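Local coordinates for protein endo-alpha-mannosidase (PDB 4ACY) that probably cleaves internal alpha-mannosidic linkages in N-glycan-like mannose chains, as an endo-acting glycoside hydrolase of family GH99, at residues V149-E154 with Q169-T174. Numbering follows the deposited sequence.
Sequences VCFHIE and QYIVDT
Ile171 lies across one face of the Phe151 ring, the two side chains pointing in opposing directions as they pass. The CG2 methyl of Ile171 makes the CH-pi contact, 3.8 Å from the centroid of the Phe151 ring and 18° off the normal. It is shifted toward the rim, where Phe151 CD1 is 3.6 Å from Ile171 CG2. The other branch takes the root of the ring: Ile171 CD1 sits 3.9 Å from Phe151 CG. With CG1 anti to its carbonyl carbon (chi1 -73°) and the chain then extended (chi2 165°), Ile171 carries CD1 onward to the strand, where it meets Ile153 CD1 tip to tip at 3.7 Å.

These purely apolar contacts pack strand 148-153, the third of the eight parallel barrel strands, against helix 161-175 of the same beta-alpha-beta unit, in the TIM-barrel fold of the GH99 family. Phe190 on the following strand, 189-192, touches both Phe151 and Ile171, while Tyr175 and Trp124 also meet the Phe151 ring. A leucine in place of Phe151, having no ring face to offer the Ile171 CG2 methyl, would probably leave a gap between strand and helix.

Further round the helix, Thr174 OG1 donates back to Tyr170 O at 2.7 Å, from the opposite face of the carbonyl plane to Thr174 N, and lies over the centre of the Tyr170 ring.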
ATOM      1  N   VAL A 149      12.363  -3.008  -1.575  1.00 16.33           N
ATOM      2  CA  VAL A 149      11.248  -3.327  -0.675  1.00 16.48           C
ATOM      3  C   VAL A 149      11.316  -2.448   0.576  1.00 15.85           C
ATOM      4  O   VAL A 149      12.359  -2.379   1.240  1.00 15.75           O
ATOM      5  CB  VAL A 149      11.301  -4.818  -0.242  1.00 16.83           C
ATOM      6  CG1 VAL A 149      10.225  -5.139   0.777  1.00 17.65           C
ATOM      7  CG2 VAL A 149      11.210  -5.755  -1.470  1.00 17.22           C
ATOM      8  N   CYS A 150      10.214  -1.779   0.896  1.00 15.42           N
ATOM      9  CA  CYS A 150      10.103  -1.127   2.193  1.00 15.16           C
ATOM     10  C   CYS A 150       8.878  -1.688   2.895  1.00 14.58           C
ATOM     11  O   CYS A 150       8.240  -2.616   2.388  1.00 14.21           O
ATOM     12  CB  CYS A 150      10.043   0.404   2.039  1.00 15.61           C
ATOM     13  SG  CYS A 150       8.549   1.045   1.244  1.00 16.01           S
ATOM     14  N   PHE A 151       8.542  -1.142   4.062  1.00 14.51           N
ATOM     15  CA  PHE A 151       7.554  -1.791   4.913  1.00 14.45           C
ATOM     16  C   PHE A 151       6.428  -0.865   5.305  1.00 14.30           C
ATOM     17  O   PHE A 151       6.657   0.324   5.556  1.00 14.07           O
ATOM     18  CB  PHE A 151       8.250  -2.401   6.143  1.00 14.91           C
ATOM     19  CG  PHE A 151       9.136  -3.551   5.788  1.00 15.27           C
ATOM     20  CD1 PHE A 151      10.380  -3.331   5.178  1.00 15.46           C
ATOM     21  CD2 PHE A 151       8.709  -4.854   6.005  1.00 15.63           C
ATOM     22  CE1 PHE A 151      11.190  -4.415   4.783  1.00 15.50           C
ATOM     23  CE2 PHE A 151       9.504  -5.935   5.627  1.00 15.89           C
ATOM     24  CZ  PHE A 151      10.745  -5.716   5.016  1.00 15.70           C
ATOM     25  N   HIS A 152       5.221  -1.437   5.323  1.00 13.41           N
ATOM     26  CA  HIS A 152       3.988  -0.729   5.631  1.00 13.26           C
ATOM     27  C   HIS A 152       3.479  -1.279   6.956  1.00 13.52           C
ATOM     28  O   HIS A 152       2.944  -2.381   7.009  1.00 13.67           O
ATOM     29  CB  HIS A 152       2.970  -0.992   4.501  1.00 12.69           C
ATOM     30  CG  HIS A 152       1.776  -0.083   4.532  1.00 12.85           C
ATOM     31  ND1 HIS A 152       0.710  -0.246   3.681  1.00 12.85           N
ATOM     32  CD2 HIS A 152       1.495   1.010   5.282  1.00 13.09           C
ATOM     33  CE1 HIS A 152      -0.186   0.705   3.904  1.00 12.94           C
ATOM     34  NE2 HIS A 152       0.263   1.479   4.878  1.00 12.54           N
ATOM     35  N   ILE A 153       3.706  -0.536   8.035  1.00 13.79           N
ATOM     36  CA  ILE A 153       3.394  -1.024   9.382  1.00 14.09           C
ATOM     37  C   ILE A 153       1.905  -0.900   9.676  1.00 14.18           C
ATOM     38  O   ILE A 153       1.355   0.205   9.727  1.00 14.47           O
ATOM     39  CB  ILE A 153       4.222  -0.285  10.448  1.00 14.76           C
ATOM     40  CG1 ILE A 153       5.711  -0.363  10.097  1.00 15.01           C
ATOM     41  CG2 ILE A 153       3.940  -0.838  11.878  1.00 14.50           C
ATOM     42  CD1 ILE A 153       6.323  -1.751  10.171  1.00 16.32           C
ATOM     43  N   GLU A 154       1.269  -2.051   9.874  1.00 14.35           N
ATOM     44  CA  GLU A 154      -0.187  -2.107   9.970  1.00 14.72           C
ATOM     45  C   GLU A 154      -0.628  -2.037  11.430  1.00 15.07           C
ATOM     46  O   GLU A 154       0.225  -2.114  12.315  1.00 15.25           O
ATOM     47  CB  GLU A 154      -0.710  -3.374   9.304  1.00 14.97           C
ATOM     48  CG  GLU A 154      -0.352  -3.452   7.808  1.00 15.16           C
ATOM     49  CD  GLU A 154      -1.269  -2.638   6.925  1.00 15.69           C
ATOM     50  OE1 GLU A 154      -2.206  -1.979   7.444  1.00 15.84           O
ATOM     51  OE2 GLU A 154      -1.053  -2.667   5.680  1.00 16.14           O
ATOM     52  N   GLN A 169      13.198  -2.620  14.752  1.00 20.48           N
ATOM     53  CA  GLN A 169      14.440  -3.321  15.063  1.00 21.29           C
ATOM     54  C   GLN A 169      14.485  -4.660  14.354  1.00 20.89           C
ATOM     55  O   GLN A 169      15.504  -5.016  13.781  1.00 20.60           O
ATOM     56  CB  GLN A 169      14.603  -3.540  16.561  1.00 22.49           C
ATOM     57  CG  GLN A 169      14.720  -2.277  17.376  1.00 24.53           C
ATOM     58  CD  GLN A 169      14.655  -2.572  18.863  1.00 26.55           C
ATOM     59  OE1 GLN A 169      15.332  -3.477  19.346  1.00 29.09           O
ATOM     60  NE2 GLN A 169      13.848  -1.813  19.595  1.00 26.64           N
ATOM     61  N   TYR A 170      13.372  -5.396  14.385  1.00 20.89           N
ATOM     62  CA  TYR A 170      13.317  -6.675  13.700  1.00 20.79           C
ATOM     63  C   TYR A 170      13.554  -6.518  12.194  1.00 20.38           C
ATOM     64  O   TYR A 170      14.329  -7.267  11.597  1.00 20.22           O
ATOM     65  CB  TYR A 170      11.996  -7.429  13.946  1.00 21.78           C
ATOM     66  CG  TYR A 170      12.019  -8.767  13.240  1.00 22.49           C
ATOM     67  CD1 TYR A 170      12.570  -9.897  13.857  1.00 22.82           C
ATOM     68  CD2 TYR A 170      11.565  -8.892  11.921  1.00 22.64           C
ATOM     69  CE1 TYR A 170      12.625 -11.114  13.190  1.00 23.23           C
ATOM     70  CE2 TYR A 170      11.622 -10.102  11.253  1.00 23.32           C
ATOM     71  CZ  TYR A 170      12.153 -11.208  11.893  1.00 23.08           C
ATOM     72  OH  TYR A 170      12.212 -12.398  11.216  1.00 24.02           O
ATOM     73  N   ILE A 171      12.879  -5.544  11.594  1.00 19.78           N
ATOM     74  CA  ILE A 171      12.945  -5.337  10.153  1.00 19.31           C
ATOM     75  C   ILE A 171      14.369  -4.952   9.733  1.00 19.80           C
ATOM     76  O   ILE A 171      14.923  -5.532   8.800  1.00 19.86           O
ATOM     77  CB  ILE A 171      11.906  -4.286   9.700  1.00 18.57           C
ATOM     78  CG1 ILE A 171      10.491  -4.895   9.764  1.00 18.45           C
ATOM     79  CG2 ILE A 171      12.218  -3.753   8.297  1.00 18.68           C
ATOM     80  CD1 ILE A 171       9.350  -3.868   9.705  1.00 17.82           C
ATOM     81  N   VAL A 172      14.954  -3.986  10.438  1.00 20.47           N
ATOM     82  CA  VAL A 172      16.314  -3.526  10.134  1.00 20.66           C
ATOM     83  C   VAL A 172      17.348  -4.639  10.380  1.00 21.72           C
ATOM     84  O   VAL A 172      18.220  -4.864   9.549  1.00 21.27           O
ATOM     85  CB  VAL A 172      16.681  -2.234  10.910  1.00 20.80           C
ATOM     86  CG1 VAL A 172      18.160  -1.881  10.753  1.00 20.63           C
ATOM     87  CG2 VAL A 172      15.816  -1.046  10.442  1.00 20.11           C
ATOM     88  N   ASP A 173      17.234  -5.344  11.501  1.00 22.76           N
ATOM     89  CA  ASP A 173      18.184  -6.426  11.812  1.00 24.09           C
ATOM     90  C   ASP A 173      18.104  -7.582  10.840  1.00 24.04           C
ATOM     91  O   ASP A 173      19.116  -8.180  10.492  1.00 25.07           O
ATOM     92  CB  ASP A 173      17.972  -6.964  13.231  1.00 25.11           C
ATOM     93  CG  ASP A 173      18.410  -5.991  14.303  1.00 26.58           C
ATOM     94  OD1 ASP A 173      19.096  -4.996  13.993  1.00 27.50           O
ATOM     95  OD2 ASP A 173      18.050  -6.217  15.473  1.00 28.06           O
ATOM     96  N   THR A 174      16.896  -7.918  10.415  1.00 23.38           N
ATOM     97  CA  THR A 174      16.695  -9.092   9.586  1.00 23.07           C
ATOM     98  C   THR A 174      16.872  -8.814   8.094  1.00 22.77           C
ATOM     99  O   THR A 174      17.439  -9.632   7.377  1.00 22.81           O
ATOM    100  CB  THR A 174      15.307  -9.716   9.843  1.00 22.88           C
ATOM    101  OG1 THR A 174      15.096  -9.851  11.256  1.00 22.72           O
ATOM    102  CG2 THR A 174      15.181 -11.067   9.165  1.00 22.78           C
TER